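Side-chain contacts in methyl-coenzyme M reductase subunit beta (Methanosarcina barkeri, PDB 1E6Y), which forms part of the nickel F430 enzyme that cleaves methyl-coenzyme M with coenzyme B, releasing methane in the last step of methanogenesis: residues T263-V268 with N332-K337; I278-T283 with G287-K292. All coordinates share one frame; numbering follows the deposited sequence.

Contact 1 (T263-V268 with N332-K337); sequences TVIESV and NDILEK
I334 and L335 of helix 323-339 pack against I265 and V268 of helix 261-274. This is a buried helix-helix contact within the C-terminal part of the beta subunit, away from the cofactor site. The two short helical segments cross at -53°, with their axes 10.0 Å apart at closest approach. The interface across them is small and apolar. I334 brings the first contact. The I265 and I334 side chains cross at about a right angle, and I265 CD1 touches the CG2 branch of I334, which lies anti to the backbone N. I265 CD1 is 3.4 Å from I334 CG2 and equally near I334 CB, so this packing is tight. The same methyl reaches the helix backbone, 3.9 Å from L335 N. L335 follows with its CG anti to the backbone N (chi1 -180°). Its CD1 branch then takes up the other methyl of I265, with I265 CG2 at 4.1 Å from L335 CD1. V268, one turn further on, touches that branch more loosely, with V268 CG1 4.5 Å from L335 CD1. W299 and A303 of helix 296-318 also pack on L335. The gamma subunit borders helix 323-339, where its Y103 bonds D333 OD2 and its R239 forms a salt bridge with E336. K337 folds back over one turn to D333, and both charges have second partners in a further chain of the assembly. K337 NZ forms a salt bridge with D333 OD1 at 2.9 Å, meeting the carboxylate on its syn side, 17° out of plane.

Contact 2 (I278-T283 with G287-K292); sequences ISVDKT and GYNFYK
With T283 OG1 and N289 CG each anti to the carbonyl carbon of its own residue (chi1 -59° and -63°), the hydroxyl and the amide come together. T283 and N289 are a non-hydrogen-bonded pair with side chains on the same face of the sheet. The hydroxyl donates to the amide: T283 OG1 is 2.8 Å from N289 OD1, nearly in line with the C=O bond. V280 CG1 and CG2 pack beside N289. K292 has CG between its backbone N and carbonyl carbon (chi1 62°), and the extended chain beyond crosses D281 at about a right angle. K292 NZ and D281 OD2 do not meet directly. One water joins them, donating to D281 OD2 at 2.9 Å and accepting from K292 NZ at 2.8 Å. D281 OD1 forms a salt bridge with R234 of the gamma subunit. The two strands form an antiparallel beta hairpin, interrupted by a classic beta bulge. D281 and K282 both face F290 there. F290 O accepts two bonds, from D281 N at 2.7 Å and from K282 N at 3.2 Å. F290 N returns a bond to K282 O, and S279 and K292 pair through both their backbone bonds. The K282 chain bends near its end and runs alongside F290. K282 NZ comes obliquely to the ring, 3.4 Å from F290 CD1, and forms a salt bridge with E230 of the gamma subunit. A face of F290 is covered near its rim by Y288 CD2. Y291 meets apolar groups of the first strand: V280 CG2 lies 3.8 Å from Y291 CE2, and I278 CD1 is equally near Y291 CD2.

Overall arrangement
The centres of contacts 1 and 2 are 15 Å apart, on the same side of the chain's centre and within the C-terminal domain. Helix 261-274 of contact 1 comes first and leads into strand 278-283. The hairpin of contact 2 follows, then helix 296-318, then helix 323-339, which completes contact 1. The two contacts touch directly: Y288 OH and K337 O are 2.7 Å apart, a probable hydrogen bond. I278 and Y291 also pack on I273 of helix 261-274. The hairpin therefore contacts both helices. Both contacts border the gamma subunit, so this region belongs to the subunit interface, away from the coenzyme sites.

Contact 1 (T263-V268 with N332-K337)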
ATOM      1  N   THR E 263     -32.043 -23.661  21.751  1.00 12.79           N
ATOM      2  CA  THR E 263     -33.446 -23.368  22.046  1.00 13.13           C
ATOM      3  C   THR E 263     -33.931 -22.102  21.340  1.00 12.98           C
ATOM      4  O   THR E 263     -35.117 -21.977  21.029  1.00 13.20           O
ATOM      5  CB  THR E 263     -33.704 -23.230  23.565  1.00 13.72           C
ATOM      6  OG1 THR E 263     -32.910 -22.164  24.100  1.00 14.66           O
ATOM      7  CG2 THR E 263     -33.360 -24.531  24.283  1.00 14.22           C
ATOM      8  N   VAL E 264     -33.008 -21.192  21.036  1.00 12.77           N
ATOM      9  CA  VAL E 264     -33.333 -20.012  20.239  1.00 12.76           C
ATOM     10  C   VAL E 264     -33.758 -20.438  18.833  1.00 13.04           C
ATOM     11  O   VAL E 264     -34.683 -19.867  18.257  1.00 13.21           O
ATOM     12  CB  VAL E 264     -32.126 -19.039  20.151  1.00 12.53           C
ATOM     13  CG1 VAL E 264     -32.407 -17.928  19.145  1.00 12.23           C
ATOM     14  CG2 VAL E 264     -31.843 -18.441  21.518  1.00 12.20           C
ATOM     15  N   ILE E 265     -33.139 -21.499  18.327  1.00 14.09           N
ATOM     16  CA  ILE E 265     -33.506 -22.058  17.032  1.00 14.68           C
ATOM     17  C   ILE E 265     -34.939 -22.594  17.044  1.00 14.66           C
ATOM     18  O   ILE E 265     -35.701 -22.352  16.110  1.00 14.52           O
ATOM     19  CB  ILE E 265     -32.509 -23.168  16.609  1.00 15.93           C
ATOM     20  CG1 ILE E 265     -31.198 -22.517  16.161  1.00 16.44           C
ATOM     21  CG2 ILE E 265     -33.078 -24.011  15.469  1.00 16.29           C
ATOM     22  CD1 ILE E 265     -30.007 -23.421  16.216  1.00 18.09           C
ATOM     23  N   GLU E 266     -35.335 -23.216  18.152  1.00 15.00           N
ATOM     24  CA  GLU E 266     -36.705 -23.694  18.313  1.00 15.41           C
ATOM     25  C   GLU E 266     -37.700 -22.533  18.254  1.00 14.73           C
ATOM     26  O   GLU E 266     -38.701 -22.600  17.540  1.00 14.24           O
ATOM     27  CB  GLU E 266     -36.852 -24.437  19.642  1.00 16.89           C
ATOM     28  CG  GLU E 266     -38.155 -25.209  19.786  1.00 20.27           C
ATOM     29  CD  GLU E 266     -38.336 -25.813  21.170  1.00 22.58           C
ATOM     30  OE1 GLU E 266     -37.332 -25.958  21.906  1.00 24.82           O
ATOM     31  OE2 GLU E 266     -39.489 -26.131  21.532  1.00 23.99           O
ATOM     32  N   SER E 267     -37.365 -21.441  18.941  1.00 14.57           N
ATOM     33  CA  SER E 267     -38.164 -20.218  18.915  1.00 14.08           C
ATOM     34  C   SER E 267     -38.286 -19.651  17.506  1.00 13.50           C
ATOM     35  O   SER E 267     -39.374 -19.257  17.082  1.00 13.68           O
ATOM     36  CB  SER E 267     -37.540 -19.160  19.826  1.00 14.10           C
ATOM     37  OG  SER E 267     -37.614 -19.548  21.182  1.00 14.31           O
ATOM     38  N   VAL E 268     -37.161 -19.591  16.797  1.00 13.36           N
ATOM     39  CA  VAL E 268     -37.116 -18.995  15.466  1.00 12.93           C
ATOM     40  C   VAL E 268     -37.929 -19.811  14.466  1.00 13.21           C
ATOM     41  O   VAL E 268     -38.725 -19.254  13.708  1.00 13.47           O
ATOM     42  CB  VAL E 268     -35.651 -18.851  14.962  1.00 12.85           C
ATOM     43  CG1 VAL E 268     -35.622 -18.467  13.482  1.00 13.77           C
ATOM     44  CG2 VAL E 268     -34.924 -17.797  15.784  1.00 13.22           C
ATOM     45  N   ASN E 332     -26.666 -20.462  12.836  1.00  9.89           N
ATOM     46  CA  ASN E 332     -27.019 -20.591  11.431  1.00  9.40           C
ATOM     47  C   ASN E 332     -26.741 -21.982  10.877  1.00  9.74           C
ATOM     48  O   ASN E 332     -27.540 -22.521  10.112  1.00 10.30           O
ATOM     49  CB  ASN E 332     -26.281 -19.533  10.613  1.00  9.17           C
ATOM     50  CG  ASN E 332     -26.881 -18.159  10.797  1.00  9.05           C
ATOM     51  OD1 ASN E 332     -27.989 -17.897  10.339  1.00  8.79           O
ATOM     52  ND2 ASN E 332     -26.220 -17.325  11.590  1.00  9.09           N
ATOM     53  N   ASP E 333     -25.627 -22.573  11.303  1.00 10.80           N
ATOM     54  CA  ASP E 333     -25.285 -23.948  10.947  1.00 10.49           C
ATOM     55  C   ASP E 333     -26.383 -24.908  11.412  1.00 10.48           C
ATOM     56  O   ASP E 333     -26.937 -25.663  10.611  1.00 10.16           O
ATOM     57  CB  ASP E 333     -23.944 -24.323  11.589  1.00  9.82           C
ATOM     58  CG  ASP E 333     -23.345 -25.609  11.032  1.00 10.38           C
ATOM     59  OD1 ASP E 333     -23.949 -26.243  10.140  1.00 10.68           O
ATOM     60  OD2 ASP E 333     -22.249 -25.986  11.492  1.00 10.31           O
ATOM     61  N   ILE E 334     -26.746 -24.808  12.688  1.00 10.34           N
ATOM     62  CA  ILE E 334     -27.747 -25.696  13.278  1.00 10.41           C
ATOM     63  C   ILE E 334     -29.154 -25.392  12.752  1.00 10.91           C
ATOM     64  O   ILE E 334     -29.964 -26.307  12.579  1.00 11.36           O
ATOM     65  CB  ILE E 334     -27.744 -25.601  14.826  1.00 11.02           C
ATOM     66  CG1 ILE E 334     -26.376 -26.009  15.372  1.00 10.95           C
ATOM     67  CG2 ILE E 334     -28.804 -26.523  15.416  1.00 11.21           C
ATOM     68  CD1 ILE E 334     -26.206 -25.714  16.851  1.00 11.77           C
ATOM     69  N   LEU E 335     -29.417 -24.124  12.440  1.00 10.58           N
ATOM     70  CA  LEU E 335     -30.689 -23.729  11.836  1.00 10.37           C
ATOM     71  C   LEU E 335     -30.890 -24.412  10.489  1.00 10.60           C
ATOM     72  O   LEU E 335     -31.991 -24.876  10.183  1.00 11.37           O
ATOM     73  CB  LEU E 335     -30.752 -22.208  11.649  1.00 10.64           C
ATOM     74  CG  LEU E 335     -32.036 -21.641  11.034  1.00 11.16           C
ATOM     75  CD1 LEU E 335     -33.211 -21.910  11.959  1.00 11.45           C
ATOM     76  CD2 LEU E 335     -31.879 -20.148  10.793  1.00 11.10           C
ATOM     77  N   GLU E 336     -29.831 -24.465   9.683  1.00  9.95           N
ATOM     78  CA  GLU E 336     -29.902 -25.127   8.387  1.00  9.36           C
ATOM     79  C   GLU E 336     -30.149 -26.622   8.554  1.00  9.99           C
ATOM     80  O   GLU E 336     -30.933 -27.216   7.814  1.00 10.22           O
ATOM     81  CB  GLU E 336     -28.610 -24.910   7.593  1.00  8.94           C
ATOM     82  CG  GLU E 336     -28.388 -23.475   7.126  1.00  9.54           C
ATOM     83  CD  GLU E 336     -27.288 -23.356   6.084  1.00  9.99           C
ATOM     84  OE1 GLU E 336     -26.452 -24.278   5.986  1.00 10.14           O
ATOM     85  OE2 GLU E 336     -27.241 -22.327   5.380  1.00 10.17           O
ATOM     86  N   LYS E 337     -29.476 -27.221   9.533  1.00 10.42           N
ATOM     87  CA  LYS E 337     -29.612 -28.652   9.791  1.00 10.91           C
ATOM     88  C   LYS E 337     -30.971 -29.001  10.387  1.00 11.00           C
ATOM     89  O   LYS E 337     -31.494 -30.093  10.162  1.00 11.03           O
ATOM     90  CB  LYS E 337     -28.482 -29.129  10.704  1.00 11.42           C
ATOM     91  CG  LYS E 337     -27.174 -29.316   9.957  1.00 11.97           C
ATOM     92  CD  LYS E 337     -25.988 -29.479  10.879  1.00 12.79           C
ATOM     93  CE  LYS E 337     -24.748 -29.873  10.084  1.00 13.00           C
ATOM     94  NZ  LYS E 337     -24.418 -28.890   9.005  1.00 12.55           N
TER

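Contact 2 (I278-T283 with G287-K292)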
ATOM      1  N   ILE E 278     -42.321 -19.926   6.504  1.00 14.19           N
ATOM      2  CA  ILE E 278     -41.819 -21.200   5.987  1.00 14.53           C
ATOM      3  C   ILE E 278     -42.855 -22.315   6.128  1.00 15.17           C
ATOM      4  O   ILE E 278     -43.706 -22.280   7.020  1.00 15.93           O
ATOM      5  CB  ILE E 278     -40.502 -21.640   6.691  1.00 14.39           C
ATOM      6  CG1 ILE E 278     -40.755 -21.948   8.172  1.00 14.53           C
ATOM      7  CG2 ILE E 278     -39.449 -20.554   6.548  1.00 14.14           C
ATOM      8  CD1 ILE E 278     -39.579 -22.600   8.877  1.00 14.98           C
ATOM      9  N   SER E 279     -42.795 -23.279   5.214  1.00 15.42           N
ATOM     10  CA  SER E 279     -43.701 -24.425   5.212  1.00 16.16           C
ATOM     11  C   SER E 279     -42.905 -25.686   4.917  1.00 16.13           C
ATOM     12  O   SER E 279     -41.837 -25.620   4.309  1.00 15.87           O
ATOM     13  CB  SER E 279     -44.779 -24.254   4.136  1.00 15.59           C
ATOM     14  OG  SER E 279     -45.586 -23.118   4.385  1.00 19.12           O
ATOM     15  N   VAL E 280     -43.437 -26.835   5.326  1.00 16.33           N
ATOM     16  CA  VAL E 280     -42.870 -28.115   4.915  1.00 16.77           C
ATOM     17  C   VAL E 280     -43.005 -28.247   3.401  1.00 17.40           C
ATOM     18  O   VAL E 280     -44.068 -27.968   2.840  1.00 17.10           O
ATOM     19  CB  VAL E 280     -43.583 -29.307   5.601  1.00 16.61           C
ATOM     20  CG1 VAL E 280     -43.046 -30.631   5.057  1.00 17.18           C
ATOM     21  CG2 VAL E 280     -43.378 -29.243   7.103  1.00 16.24           C
ATOM     22  N   ASP E 281     -41.882 -28.518   2.744  1.00 17.31           N
ATOM     23  CA  ASP E 281     -41.834 -28.692   1.295  1.00 18.51           C
ATOM     24  C   ASP E 281     -41.971 -30.172   0.944  1.00 18.96           C
ATOM     25  O   ASP E 281     -42.793 -30.553   0.109  1.00 19.42           O
ATOM     26  CB  ASP E 281     -40.509 -28.142   0.751  1.00 19.46           C
ATOM     27  CG  ASP E 281     -40.425 -28.180  -0.768  1.00 20.95           C
ATOM     28  OD1 ASP E 281     -39.301 -28.334  -1.294  1.00 22.30           O
ATOM     29  OD2 ASP E 281     -41.466 -28.022  -1.439  1.00 21.88           O
ATOM     30  N   LYS E 282     -41.186 -31.000   1.623  1.00 18.97           N
ATOM     31  CA  LYS E 282     -41.198 -32.440   1.400  1.00 19.21           C
ATOM     32  C   LYS E 282     -40.715 -33.146   2.663  1.00 18.54           C
ATOM     33  O   LYS E 282     -39.949 -32.582   3.448  1.00 16.82           O
ATOM     34  CB  LYS E 282     -40.290 -32.796   0.216  1.00 21.32           C
ATOM     35  CG  LYS E 282     -40.456 -34.223  -0.289  1.00 25.00           C
ATOM     36  CD  LYS E 282     -39.590 -34.507  -1.516  1.00 27.79           C
ATOM     37  CE  LYS E 282     -38.181 -34.933  -1.124  1.00 28.61           C
ATOM     38  NZ  LYS E 282     -37.442 -33.827  -0.456  1.00 30.86           N
ATOM     39  N   THR E 283     -41.234 -34.346   2.898  1.00 17.54           N
ATOM     40  CA  THR E 283     -40.770 -35.170   4.005  1.00 17.53           C
ATOM     41  C   THR E 283     -39.943 -36.337   3.481  1.00 17.38           C
ATOM     42  O   THR E 283     -40.337 -37.023   2.536  1.00 18.01           O
ATOM     43  CB  THR E 283     -41.948 -35.710   4.842  1.00 17.14           C
ATOM     44  OG1 THR E 283     -42.707 -34.609   5.355  1.00 18.68           O
ATOM     45  CG2 THR E 283     -41.442 -36.536   6.013  1.00 16.77           C
ATOM     46  N   GLY E 287     -38.560 -39.260   8.138  1.00 15.47           N
ATOM     47  CA  GLY E 287     -39.504 -38.373   8.791  1.00 15.14           C
ATOM     48  C   GLY E 287     -39.023 -36.932   8.821  1.00 14.98           C
ATOM     49  O   GLY E 287     -39.784 -36.031   9.178  1.00 15.62           O
ATOM     50  N   TYR E 288     -37.764 -36.710   8.446  1.00 14.69           N
ATOM     51  CA  TYR E 288     -37.202 -35.362   8.410  1.00 14.25           C
ATOM     52  C   TYR E 288     -37.945 -34.481   7.410  1.00 13.74           C
ATOM     53  O   TYR E 288     -38.091 -34.841   6.240  1.00 14.61           O
ATOM     54  CB  TYR E 288     -35.715 -35.412   8.048  1.00 13.37           C
ATOM     55  CG  TYR E 288     -35.041 -34.054   8.035  1.00 13.42           C
ATOM     56  CD1 TYR E 288     -34.414 -33.551   9.179  1.00 13.54           C
ATOM     57  CD2 TYR E 288     -35.005 -33.282   6.873  1.00 12.40           C
ATOM     58  CE1 TYR E 288     -33.760 -32.318   9.161  1.00 12.10           C
ATOM     59  CE2 TYR E 288     -34.362 -32.046   6.848  1.00 12.59           C
ATOM     60  CZ  TYR E 288     -33.741 -31.574   7.991  1.00 12.79           C
ATOM     61  OH  TYR E 288     -33.090 -30.363   7.955  1.00 12.05           O
ATOM     62  N   ASN E 289     -38.381 -33.314   7.875  1.00 13.95           N
ATOM     63  CA  ASN E 289     -39.092 -32.350   7.039  1.00 14.02           C
ATOM     64  C   ASN E 289     -38.145 -31.327   6.419  1.00 13.95           C
ATOM     65  O   ASN E 289     -37.472 -30.574   7.129  1.00 14.21           O
ATOM     66  CB  ASN E 289     -40.155 -31.615   7.861  1.00 15.00           C
ATOM     67  CG  ASN E 289     -41.224 -32.543   8.391  1.00 16.04           C
ATOM     68  OD1 ASN E 289     -41.861 -33.271   7.631  1.00 16.89           O
ATOM     69  ND2 ASN E 289     -41.407 -32.549   9.706  1.00 16.43           N
ATOM     70  N   PHE E 290     -38.083 -31.328   5.091  1.00 13.55           N
ATOM     71  CA  PHE E 290     -37.392 -30.281   4.349  1.00 14.36           C
ATOM     72  C   PHE E 290     -38.350 -29.108   4.191  1.00 14.56           C
ATOM     73  O   PHE E 290     -39.428 -29.256   3.613  1.00 14.51           O
ATOM     74  CB  PHE E 290     -36.975 -30.789   2.965  1.00 14.96           C
ATOM     75  CG  PHE E 290     -35.881 -31.824   2.994  1.00 15.48           C
ATOM     76  CD1 PHE E 290     -36.120 -33.121   2.545  1.00 16.17           C
ATOM     77  CD2 PHE E 290     -34.597 -31.488   3.415  1.00 15.85           C
ATOM     78  CE1 PHE E 290     -35.096 -34.065   2.510  1.00 15.91           C
ATOM     79  CE2 PHE E 290     -33.564 -32.428   3.383  1.00 15.91           C
ATOM     80  CZ  PHE E 290     -33.816 -33.718   2.931  1.00 16.70           C
ATOM     81  N   TYR E 291     -37.977 -27.958   4.741  1.00 13.73           N
ATOM     82  CA  TYR E 291     -38.817 -26.768   4.655  1.00 14.08           C
ATOM     83  C   TYR E 291     -38.523 -25.959   3.400  1.00 14.00           C
ATOM     84  O   TYR E 291     -37.506 -26.169   2.739  1.00 14.55           O
ATOM     85  CB  TYR E 291     -38.627 -25.890   5.896  1.00 13.45           C
ATOM     86  CG  TYR E 291     -39.297 -26.440   7.132  1.00 13.25           C
ATOM     87  CD1 TYR E 291     -38.727 -27.492   7.847  1.00 13.47           C
ATOM     88  CD2 TYR E 291     -40.546 -25.973   7.534  1.00 13.74           C
ATOM     89  CE1 TYR E 291     -39.390 -28.073   8.923  1.00 13.47           C
ATOM     90  CE2 TYR E 291     -41.219 -26.545   8.606  1.00 13.47           C
ATOM     91  CZ  TYR E 291     -40.638 -27.596   9.294  1.00 14.09           C
ATOM     92  OH  TYR E 291     -41.317 -28.186  10.332  1.00 13.91           O
ATOM     93  N   LYS E 292     -39.479 -25.115   3.022  1.00 14.13           N
ATOM     94  CA  LYS E 292     -39.268 -24.110   1.985  1.00 13.93           C
ATOM     95  C   LYS E 292     -39.625 -22.737   2.549  1.00 14.14           C
ATOM     96  O   LYS E 292     -40.481 -22.623   3.429  1.00 13.59           O
ATOM     97  CB  LYS E 292     -40.135 -24.401   0.756  1.00 15.04           C
ATOM     98  CG  LYS E 292     -41.632 -24.362   1.025  1.00 16.80           C
ATOM     99  CD  LYS E 292     -42.429 -24.677  -0.229  1.00 18.59           C
ATOM    100  CE  LYS E 292     -43.907 -24.857   0.089  1.00 20.18           C
ATOM    101  NZ  LYS E 292     -44.712 -25.081  -1.147  1.00 21.78           N
TER
HETATM  102  O   HOH W   1     -44.302 -27.816  -1.775  1.00 39.24           O